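Local coordinates for protein endoglucanase (PDB 6WQV) that probably hydrolyses internal beta-1,4 linkages of cellulose and related plant polysaccharides as a broad-specificity family 5 endoglucanase, and binds cellotriose in its cleft, at residues A61-V66 against N110-I115; A95-V100 against T148-Y153; Q190-T195 against L208-Y213. All blocks are in the same frame, centred on the assembly; numbering follows the deposited sequence. Where two conformers were deposited one is given.

Interaction 1: residues A61-V66 against N110-I115; sequences AMIDKV and NDMYCI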
loop_
_atom_site.group_PDB
_atom_site.type_symbol
_atom_site.label_atom_id
_atom_site.label_comp_id
_atom_site.label_asym_id
_atom_site.label_seq_id
_atom_site.Cartn_x
_atom_site.Cartn_y
_atom_site.Cartn_z
ATOM N N ALA A 61 -8.476 -18.885 -5.322
ATOM C CA ALA A 61 -8.260 -19.755 -4.169
ATOM C C ALA A 61 -7.263 -19.159 -3.181
ATOM O O ALA A 61 -7.368 -19.379 -1.966
ATOM C CB ALA A 61 -7.771 -21.123 -4.640
ATOM N N MET A 62 -6.260 -18.432 -3.675
ATOM C CA MET A 62 -5.311 -17.807 -2.762
ATOM C C MET A 62 -5.985 -16.730 -1.926
ATOM O O MET A 62 -5.759 -16.646 -0.713
ATOM C CB MET A 62 -4.149 -17.205 -3.545
ATOM C CG MET A 62 -3.278 -18.219 -4.231
ATOM S SD MET A 62 -2.172 -17.412 -5.407
ATOM C CE MET A 62 -1.547 -18.833 -6.286
ATOM N N ILE A 63 -6.823 -15.907 -2.565
ATOM C CA ILE A 63 -7.523 -14.843 -1.849
ATOM C C ILE A 63 -8.563 -15.434 -0.903
ATOM O O ILE A 63 -8.764 -14.930 0.209
ATOM C CB ILE A 63 -8.138 -13.843 -2.847
ATOM C CG1 ILE A 63 -7.070 -13.264 -3.779
ATOM C CG2 ILE A 63 -8.841 -12.714 -2.105
ATOM C CD1 ILE A 63 -5.897 -12.674 -3.073
ATOM N N ASP A 64 -9.233 -16.525 -1.320
ATOM C CA ASP A 64 -10.127 -17.229 -0.402
ATOM C C ASP A 64 -9.386 -17.635 0.876
ATOM O O ASP A 64 -9.938 -17.577 1.983
ATOM C CB ASP A 64 -10.679 -18.513 -1.037
ATOM C CG ASP A 64 -11.660 -18.275 -2.174
ATOM O OD1 ASP A 64 -12.064 -17.124 -2.429
ATOM O OD2 ASP A 64 -12.045 -19.284 -2.818
ATOM N N LYS A 65 -8.151 -18.128 0.725
ATOM C CA LYS A 65 -7.359 -18.557 1.874
ATOM C C LYS A 65 -6.974 -17.381 2.766
ATOM O O LYS A 65 -6.999 -17.491 3.997
ATOM C CB LYS A 65 -6.115 -19.302 1.381
ATOM C CG LYS A 65 -5.229 -19.857 2.476
ATOM C CD LYS A 65 -5.909 -20.965 3.248
ATOM C CE LYS A 65 -4.907 -21.638 4.169
ATOM N NZ LYS A 65 -5.497 -22.799 4.867
ATOM N N VAL A 66 -6.604 -16.252 2.160
ATOM C CA VAL A 66 -6.338 -15.034 2.922
ATOM C C VAL A 66 -7.543 -14.662 3.784
ATOM O O VAL A 66 -7.404 -14.368 4.974
ATOM C CB VAL A 66 -5.927 -13.914 1.952
ATOM C CG1 VAL A 66 -5.883 -12.571 2.643
ATOM C CG2 VAL A 66 -4.572 -14.255 1.316
ATOM N N ASN A 110 -15.152 -11.554 -2.916
ATOM C CA ASN A 110 -15.101 -12.198 -1.613
ATOM C C ASN A 110 -15.658 -11.313 -0.504
ATOM O O ASN A 110 -15.470 -11.627 0.675
ATOM C CB ASN A 110 -13.670 -12.599 -1.282
ATOM C CG ASN A 110 -13.394 -14.052 -1.564
ATOM O OD1 ASN A 110 -14.193 -14.918 -1.217
ATOM N ND2 ASN A 110 -12.265 -14.331 -2.197
ATOM N N ASP A 111 -16.320 -10.206 -0.854
ATOM C CA ASP A 111 -16.928 -9.327 0.141
ATOM C C ASP A 111 -15.856 -8.746 1.055
ATOM O O ASP A 111 -16.057 -8.581 2.261
ATOM C CB ASP A 111 -17.987 -10.096 0.932
ATOM C CG ASP A 111 -18.982 -9.207 1.644
ATOM O OD1 ASP A 111 -19.094 -7.993 1.345
ATOM O OD2 ASP A 111 -19.677 -9.762 2.519
ATOM N N MET A 112 -14.694 -8.464 0.472
ATOM C CA MET A 112 -13.564 -7.878 1.169
ATOM C C MET A 112 -13.353 -6.442 0.707
ATOM O O MET A 112 -13.817 -6.033 -0.363
ATOM C CB MET A 112 -12.281 -8.670 0.892
ATOM C CG MET A 112 -12.335 -10.095 1.392
ATOM S SD MET A 112 -10.976 -11.161 0.855
ATOM C CE MET A 112 -9.784 -10.940 2.161
ATOM N N TYR A 113 -12.635 -5.685 1.528
ATOM C CA TYR A 113 -12.125 -4.379 1.120
ATOM C C TYR A 113 -10.877 -4.564 0.277
ATOM O O TYR A 113 -10.096 -5.502 0.474
ATOM C CB TYR A 113 -11.835 -3.507 2.343
ATOM C CG TYR A 113 -13.128 -3.075 2.983
ATOM C CD1 TYR A 113 -13.746 -3.861 3.940
ATOM C CD2 TYR A 113 -13.758 -1.905 2.584
ATOM C CE1 TYR A 113 -14.947 -3.485 4.505
ATOM C CE2 TYR A 113 -14.960 -1.521 3.140
ATOM C CZ TYR A 113 -15.549 -2.311 4.099
ATOM O OH TYR A 113 -16.746 -1.918 4.652
ATOM N N CYS A 114 -10.701 -3.669 -0.693
ATOM C CA CYS A 114 -9.592 -3.749 -1.627
ATOM C C CYS A 114 -9.009 -2.360 -1.819
ATOM O O CYS A 114 -9.751 -1.393 -2.013
ATOM C CB CYS A 114 -10.069 -4.304 -2.967
ATOM S SG CYS A 114 -8.765 -4.544 -4.173
ATOM N N ILE A 115 -7.684 -2.269 -1.757
ATOM C CA ILE A 115 -6.942 -1.038 -2.009
ATOM C C ILE A 115 -6.131 -1.258 -3.274
ATOM O O ILE A 115 -5.334 -2.199 -3.349
ATOM C CB ILE A 115 -6.024 -0.694 -0.831
ATOM C CG1 ILE A 115 -6.847 -0.409 0.423
ATOM C CG2 ILE A 115 -5.130 0.501 -1.173
ATOM C CD1 ILE A 115 -6.058 -0.601 1.689
#

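Interaction 2: residues A95-V100 against T148-Y153; sequences AWMNRV and TRFGSY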
loop_
_atom_site.group_PDB
_atom_site.type_symbol
_atom_site.label_atom_id
_atom_site.label_comp_id
_atom_site.label_asym_id
_atom_site.label_seq_id
_atom_site.Cartn_x
_atom_site.Cartn_y
_atom_site.Cartn_z
ATOM N N ALA A 95 -4.593 -5.486 -22.010
ATOM C CA ALA A 95 -4.461 -6.801 -21.390
ATOM C C ALA A 95 -4.048 -6.679 -19.930
ATOM O O ALA A 95 -4.475 -7.475 -19.084
ATOM C CB ALA A 95 -3.447 -7.651 -22.156
ATOM N N TRP A 96 -3.215 -5.691 -19.613
ATOM C CA TRP A 96 -2.814 -5.480 -18.228
ATOM C C TRP A 96 -3.981 -4.980 -17.397
ATOM O O TRP A 96 -4.224 -5.471 -16.294
ATOM C CB TRP A 96 -1.683 -4.467 -18.175
ATOM C CG TRP A 96 -1.167 -4.203 -16.801
ATOM C CD1 TRP A 96 -1.241 -3.030 -16.101
ATOM C CD2 TRP A 96 -0.469 -5.125 -15.961
ATOM N NE1 TRP A 96 -0.635 -3.173 -14.879
ATOM C CE2 TRP A 96 -0.153 -4.453 -14.770
ATOM C CE3 TRP A 96 -0.082 -6.457 -16.107
ATOM C CZ2 TRP A 96 0.532 -5.061 -13.729
ATOM C CZ3 TRP A 96 0.596 -7.062 -15.077
ATOM C CH2 TRP A 96 0.902 -6.365 -13.902
ATOM N N MET A 97 -4.703 -3.978 -17.908
ATOM C CA MET A 97 -5.853 -3.473 -17.171
ATOM C C MET A 97 -6.851 -4.590 -16.899
ATOM O O MET A 97 -7.420 -4.660 -15.806
ATOM C CB MET A 97 -6.503 -2.317 -17.934
ATOM C CG MET A 97 -7.611 -1.617 -17.160
ATOM S SD MET A 97 -7.025 -0.658 -15.741
ATOM C CE MET A 97 -6.568 0.903 -16.489
ATOM N N ASN A 98 -7.047 -5.491 -17.875
ATOM C CA ASN A 98 -7.974 -6.605 -17.695
ATOM C C ASN A 98 -7.504 -7.530 -16.581
ATOM O O ASN A 98 -8.311 -7.992 -15.765
ATOM C CB ASN A 98 -8.125 -7.406 -18.991
ATOM C CG ASN A 98 -8.902 -6.668 -20.065
ATOM O OD1 ASN A 98 -9.556 -5.661 -19.800
ATOM N ND2 ASN A 98 -8.842 -7.175 -21.289
ATOM N N ARG A 99 -6.206 -7.827 -16.536
ATOM C CA ARG A 99 -5.703 -8.697 -15.478
ATOM C C ARG A 99 -5.827 -8.036 -14.113
ATOM O O ARG A 99 -6.211 -8.688 -13.132
ATOM C CB ARG A 99 -4.254 -9.100 -15.763
ATOM C CG ARG A 99 -3.643 -9.973 -14.679
ATOM C CD ARG A 99 -4.436 -11.247 -14.438
ATOM N NE ARG A 99 -3.837 -12.003 -13.343
ATOM C CZ ARG A 99 -4.448 -12.972 -12.666
ATOM N NH1 ARG A 99 -5.690 -13.323 -12.950
ATOM N NH2 ARG A 99 -3.804 -13.578 -11.678
ATOM N N VAL A 100 -5.492 -6.742 -14.015
ATOM C CA VAL A 100 -5.654 -6.045 -12.745
ATOM C C VAL A 100 -7.098 -6.160 -12.271
ATOM O O VAL A 100 -7.363 -6.423 -11.091
ATOM C CB VAL A 100 -5.208 -4.572 -12.867
ATOM C CG1 VAL A 100 -5.520 -3.819 -11.579
ATOM C CG2 VAL A 100 -3.726 -4.465 -13.173
ATOM N N THR A 148 -11.707 5.434 -14.247
ATOM C CA THR A 148 -12.866 5.136 -15.081
ATOM C C THR A 148 -13.096 3.635 -15.181
ATOM O O THR A 148 -14.246 3.180 -15.160
ATOM C CB THR A 148 -12.767 5.793 -16.460
ATOM O OG1 THR A 148 -11.598 5.360 -17.152
ATOM C CG2 THR A 148 -12.717 7.295 -16.327
ATOM N N ARG A 149 -12.029 2.834 -15.273
ATOM C CA ARG A 149 -12.240 1.391 -15.352
ATOM C C ARG A 149 -12.936 0.873 -14.098
ATOM O O ARG A 149 -13.789 -0.024 -14.175
ATOM C CB ARG A 149 -10.914 0.654 -15.564
ATOM C CG ARG A 149 -11.031 -0.871 -15.464
ATOM C CD ARG A 149 -11.885 -1.472 -16.582
ATOM N NE ARG A 149 -11.158 -1.549 -17.844
ATOM C CZ ARG A 149 -10.630 -2.657 -18.367
ATOM N NH1 ARG A 149 -10.728 -3.831 -17.753
ATOM N NH2 ARG A 149 -9.990 -2.577 -19.522
ATOM N N PHE A 150 -12.580 1.421 -12.934
ATOM C CA PHE A 150 -13.028 0.925 -11.640
ATOM C C PHE A 150 -14.105 1.800 -11.018
ATOM O O PHE A 150 -14.430 1.630 -9.842
ATOM C CB PHE A 150 -11.826 0.740 -10.705
ATOM C CG PHE A 150 -10.933 -0.402 -11.103
ATOM C CD1 PHE A 150 -11.230 -1.696 -10.709
ATOM C CD2 PHE A 150 -9.822 -0.189 -11.904
ATOM C CE1 PHE A 150 -10.432 -2.752 -11.101
ATOM C CE2 PHE A 150 -9.015 -1.244 -12.290
ATOM C CZ PHE A 150 -9.322 -2.524 -11.894
ATOM N N GLY A 151 -14.702 2.699 -11.797
ATOM C CA GLY A 151 -15.609 3.671 -11.224
ATOM C C GLY A 151 -16.917 3.112 -10.711
ATOM O O GLY A 151 -17.551 3.749 -9.864
ATOM N N SER A 152 -17.331 1.938 -11.201
ATOM C CA SER A 152 -18.614 1.360 -10.823
ATOM C C SER A 152 -18.568 0.619 -9.492
ATOM O O SER A 152 -19.629 0.272 -8.958
ATOM C CB SER A 152 -19.103 0.397 -11.913
ATOM O OG SER A 152 -18.218 -0.703 -12.059
ATOM N N TYR A 153 -17.383 0.367 -8.950
ATOM C CA TYR A 153 -17.258 -0.395 -7.713
ATOM C C TYR A 153 -17.792 0.392 -6.520
ATOM O O TYR A 153 -17.824 1.626 -6.525
ATOM C CB TYR A 153 -15.795 -0.792 -7.497
ATOM C CG TYR A 153 -15.329 -1.863 -8.454
ATOM C CD1 TYR A 153 -15.198 -1.614 -9.815
ATOM C CD2 TYR A 153 -15.034 -3.131 -7.997
ATOM C CE1 TYR A 153 -14.784 -2.603 -10.682
ATOM C CE2 TYR A 153 -14.614 -4.125 -8.854
ATOM C CZ TYR A 153 -14.491 -3.855 -10.198
ATOM O OH TYR A 153 -14.077 -4.836 -11.069
#

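Interaction 3: residues Q190-T195 against L208-Y213; sequences QTFVNT and LMVPTY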
loop_
_atom_site.group_PDB
_atom_site.type_symbol
_atom_site.label_atom_id
_atom_site.label_comp_id
_atom_site.label_asym_id
_atom_site.label_seq_id
_atom_site.Cartn_x
_atom_site.Cartn_y
_atom_site.Cartn_z
ATOM N N GLN A 190 -2.577 16.123 -4.539
ATOM C CA GLN A 190 -3.713 16.966 -4.901
ATOM C C GLN A 190 -4.204 16.641 -6.307
ATOM O O GLN A 190 -5.415 16.551 -6.552
ATOM C CB GLN A 190 -3.331 18.442 -4.795
ATOM C CG GLN A 190 -4.486 19.377 -5.074
ATOM C CD GLN A 190 -5.563 19.296 -4.007
ATOM O OE1 GLN A 190 -5.378 19.770 -2.885
ATOM N NE2 GLN A 190 -6.694 18.680 -4.350
ATOM N N THR A 191 -3.279 16.444 -7.246
ATOM C CA THR A 191 -3.673 16.072 -8.602
ATOM C C THR A 191 -4.440 14.759 -8.606
ATOM O O THR A 191 -5.471 14.630 -9.273
ATOM C CB THR A 191 -2.431 15.966 -9.484
ATOM O OG1 THR A 191 -1.827 17.261 -9.588
ATOM C CG2 THR A 191 -2.787 15.461 -10.868
ATOM N N PHE A 192 -3.933 13.760 -7.880
ATOM C CA PHE A 192 -4.615 12.472 -7.810
ATOM C C PHE A 192 -6.059 12.633 -7.354
ATOM O O PHE A 192 -6.986 12.093 -7.969
ATOM C CB PHE A 192 -3.824 11.543 -6.875
ATOM C CG PHE A 192 -4.634 10.415 -6.289
ATOM C CD1 PHE A 192 -5.127 9.395 -7.087
ATOM C CD2 PHE A 192 -4.882 10.371 -4.926
ATOM C CE1 PHE A 192 -5.870 8.351 -6.525
ATOM C CE2 PHE A 192 -5.617 9.341 -4.360
ATOM C CZ PHE A 192 -6.111 8.332 -5.161
ATOM N N VAL A 193 -6.274 13.374 -6.271
ATOM C CA VAL A 193 -7.630 13.538 -5.755
ATOM C C VAL A 193 -8.508 14.235 -6.790
ATOM O O VAL A 193 -9.622 13.790 -7.085
ATOM C CB VAL A 193 -7.607 14.282 -4.411
ATOM C CG1 VAL A 193 -9.008 14.654 -3.975
ATOM C CG2 VAL A 193 -6.929 13.430 -3.350
ATOM N N ASN A 194 -8.006 15.327 -7.372
ATOM C CA ASN A 194 -8.800 16.044 -8.373
ATOM C C ASN A 194 -9.146 15.142 -9.548
ATOM O O ASN A 194 -10.264 15.201 -10.081
ATOM C CB ASN A 194 -8.034 17.265 -8.886
ATOM C CG ASN A 194 -7.850 18.344 -7.832
ATOM O OD1 ASN A 194 -8.560 18.388 -6.831
ATOM N ND2 ASN A 194 -6.884 19.226 -8.065
ATOM N N THR A 195 -8.187 14.318 -9.988
ATOM C CA THR A 195 -8.385 13.467 -11.159
ATOM C C THR A 195 -9.484 12.443 -10.908
ATOM O O THR A 195 -10.324 12.189 -11.781
ATOM C CB THR A 195 -7.060 12.778 -11.500
ATOM O OG1 THR A 195 -6.088 13.759 -11.897
ATOM C CG2 THR A 195 -7.224 11.724 -12.607
ATOM N N LEU A 208 -10.201 7.643 -0.528
ATOM C CA LEU A 208 -8.923 7.650 -1.218
ATOM C C LEU A 208 -7.793 7.721 -0.199
ATOM O O LEU A 208 -7.926 8.343 0.857
ATOM C CB LEU A 208 -8.841 8.864 -2.138
ATOM C CG LEU A 208 -10.013 9.100 -3.094
ATOM C CD1 LEU A 208 -9.784 10.409 -3.850
ATOM C CD2 LEU A 208 -10.197 7.937 -4.034
ATOM N N MET A 209 -6.678 7.077 -0.534
ATOM C CA MET A 209 -5.503 7.036 0.329
ATOM C C MET A 209 -4.352 7.781 -0.338
ATOM O O MET A 209 -4.176 7.710 -1.560
ATOM C CB MET A 209 -5.087 5.583 0.624
ATOM C CG MET A 209 -5.959 4.865 1.656
ATOM S SD MET A 209 -5.666 3.081 1.729
ATOM C CE MET A 209 -3.906 3.131 1.873
ATOM N N VAL A 210 -3.589 8.514 0.469
ATOM C CA VAL A 210 -2.420 9.256 0.000
ATOM C C VAL A 210 -1.256 9.054 0.961
ATOM O O VAL A 210 -1.451 9.041 2.188
ATOM C CB VAL A 210 -2.707 10.760 -0.162
ATOM C CG1 VAL A 210 -3.628 11.020 -1.346
ATOM C CG2 VAL A 210 -3.291 11.353 1.129
ATOM N N PRO A 211 -0.032 8.921 0.444
ATOM C CA PRO A 211 1.131 8.800 1.335
ATOM C C PRO A 211 1.795 10.126 1.639
ATOM O O PRO A 211 1.676 11.077 0.861
ATOM C CB PRO A 211 2.090 7.929 0.520
ATOM C CG PRO A 211 1.835 8.429 -0.895
ATOM C CD PRO A 211 0.344 8.745 -0.967
ATOM N N THR A 212 2.513 10.187 2.755
ATOM C CA THR A 212 3.532 11.198 2.951
ATOM C C THR A 212 4.746 10.848 2.093
ATOM O O THR A 212 4.785 9.818 1.405
ATOM C CB THR A 212 3.958 11.181 4.409
ATOM O OG1 THR A 212 4.357 9.840 4.714
ATOM C CG2 THR A 212 2.815 11.587 5.339
ATOM N N TYR A 213 5.762 11.711 2.143
ATOM C CA TYR A 213 7.064 11.401 1.567
ATOM C C TYR A 213 7.507 10.010 2.027
ATOM O O TYR A 213 7.571 9.740 3.228
ATOM C CB TYR A 213 8.103 12.466 1.983
ATOM C CG TYR A 213 9.469 12.164 1.408
ATOM C CD1 TYR A 213 10.281 11.207 1.995
ATOM C CD2 TYR A 213 9.925 12.781 0.248
ATOM C CE1 TYR A 213 11.504 10.875 1.457
ATOM C CE2 TYR A 213 11.155 12.454 -0.298
ATOM C CZ TYR A 213 11.936 11.499 0.308
ATOM O OH TYR A 213 13.160 11.174 -0.231
#

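Interaction 1: residues A61-V66 against N110-I115
D64, on helix 60-68, and N110, in the loop that leads into strand 113-117, make the closest backbone approach of this contact, their CA atoms 7.2 Å apart. The polar link lies between their side chains: the amide nitrogen ND2 of N110 donates to OD1 of D64 over 2.8 Å, with an N-H...O angle of 161°. The carboxylate oxygen sits in the amide plane, yet the two flat groups stand 78° apart, so the carboxylate is turned nearly crosswise to the amide that it accepts from. The same D64 oxygen forms a salt bridge with K60, one turn earlier on the helix, and the lysine also reaches the amide oxygen of N110 in a weak hydrogen bond. OD1 of D64 and OD1 of N110, both acceptors, lie 3.3 Å apart, a closeness that the K60 ammonium probably eases.

Next to this polar pair the packing is apolar. I63 holds CG2 anti to its backbone N (CG1 at chi1 -57°), which brings that methyl 4.0 Å from SD of M112 and 3.8 Å from ND2 of N110. M112 bends at chi3, and its CE methyl lies 4.3 Å from CG1 of V66. Helix 94-108 flanks the site, with Y106 against I63 and V107 against M112, while V74 of barrel strand 73-76 packs on M112. The contact thus joins an outer helix to the entry of the third strand of the TIM barrel.

Interaction 2: residues A95-V100 against T148-Y153
OD1 of N98 is gripped end-on by the guanidinium of R149, accepting from NH1 at 3.0 Å and from NH2 at 3.1 Å. The oxygen lies close to the guanidinium plane, whereas the amide plane is turned 46° from it; NH1 approaches in the carbonyl plane of N98, while NH2 comes in tilted out of that plane. M97 covers one face of the R149 guanidinium, its CG 3.4 Å from CZ of R149. R149 reaches this place by folding at chi2 and chi3 (66° and 77°), and M97 runs past it in the opposite direction. Beyond the arginine, SD of M97 lies obliquely to the F150 ring, 5.3 Å from its centroid, a Met-aromatic contact, and CG1 of V100 meets CZ of F150 at 4.0 Å.

Further out, the guanidinium is fixed by two more residues of helix 94-108: E94 forms a salt bridge to NH2, and Q101 accepts from NH1. F150 also packs on V104 of that helix and on L157 and F159 of strand 157-160. The contact joins neighbouring outer helices of the barrel near the C-terminal end of helix 129-149. With an acidic partner and two amide oxygens around it, the arginine is probably charged, its position set by several bonds at once.

Interaction 3: residues Q190-T195 against L208-Y213
F192 and V193 of helix 179-197 pack on L208 and V210 of strand 208-211 in a helix-on-strand layer of the TIM barrel, the eight-stranded fold of family 5 glycoside hydrolases. The axes of segments 190-195 and 208-211 approach to 9.7 Å and run nearly antiparallel, at 167°, as expected for a barrel helix and the strand that follows it in the chain.

Apolar contacts carry the interface. Chi1 of 158° swings CG away from the backbone N and carries the F192 ring toward the strand. CG1 of V210 comes to the edge of the F192 ring, 3.8 Å from its CD2, whereas CB of L208 lies obliquely, 3.9 Å from CE2 of F192. V193 supplements this from the next position of the helix, its CG2 methyl 4.2 Å from CD1 of L208. Ring-to-ring contact extends the layer, since F192 also meets W143 of helix 129-149, with their planes about 60° apart, and F159 of strand 157-160 touches both F192 and L208.

The polar groups of both elements are bonded mainly to neighbouring parts of the fold. The strand is bonded through its backbone to its neighbours, L208 and V210 to I237 on one flank and M209 to F159 on the other. On the helix, T191 is hydrogen-bonded to N136 of helix 129-149, while N189 binds the carbonyl oxygen of P211 just beyond the packed residues. The M209 side chain leaves the strand away from the helix, but its backbone takes part: carbonyl O of M209 lies 3.5 Å from CE2 of F192.

How the interactions relate
From the N terminus, 61-66 comes first, then 95-100, and interaction 1 closes at 110-115 before interaction 2 closes at 148-153, so these two loops cross along the chain. Interaction 3 follows in series, closing the shorter loop between 190-195 and 208-213. Helix 94-108 and strand 113-117 are consecutive, as are that strand and helix 129-149, which links the crossed pair; the centres of interactions 1 and 2 are about 17 Å apart and their nearest atoms about 7 Å, so they do not touch. Interactions 1 and 3 reach the same barrel sheet and meet where CD1 of I115 packs 3.7 Å from SD of M209. Together they tie outer helices to each other and to the third and fifth strands.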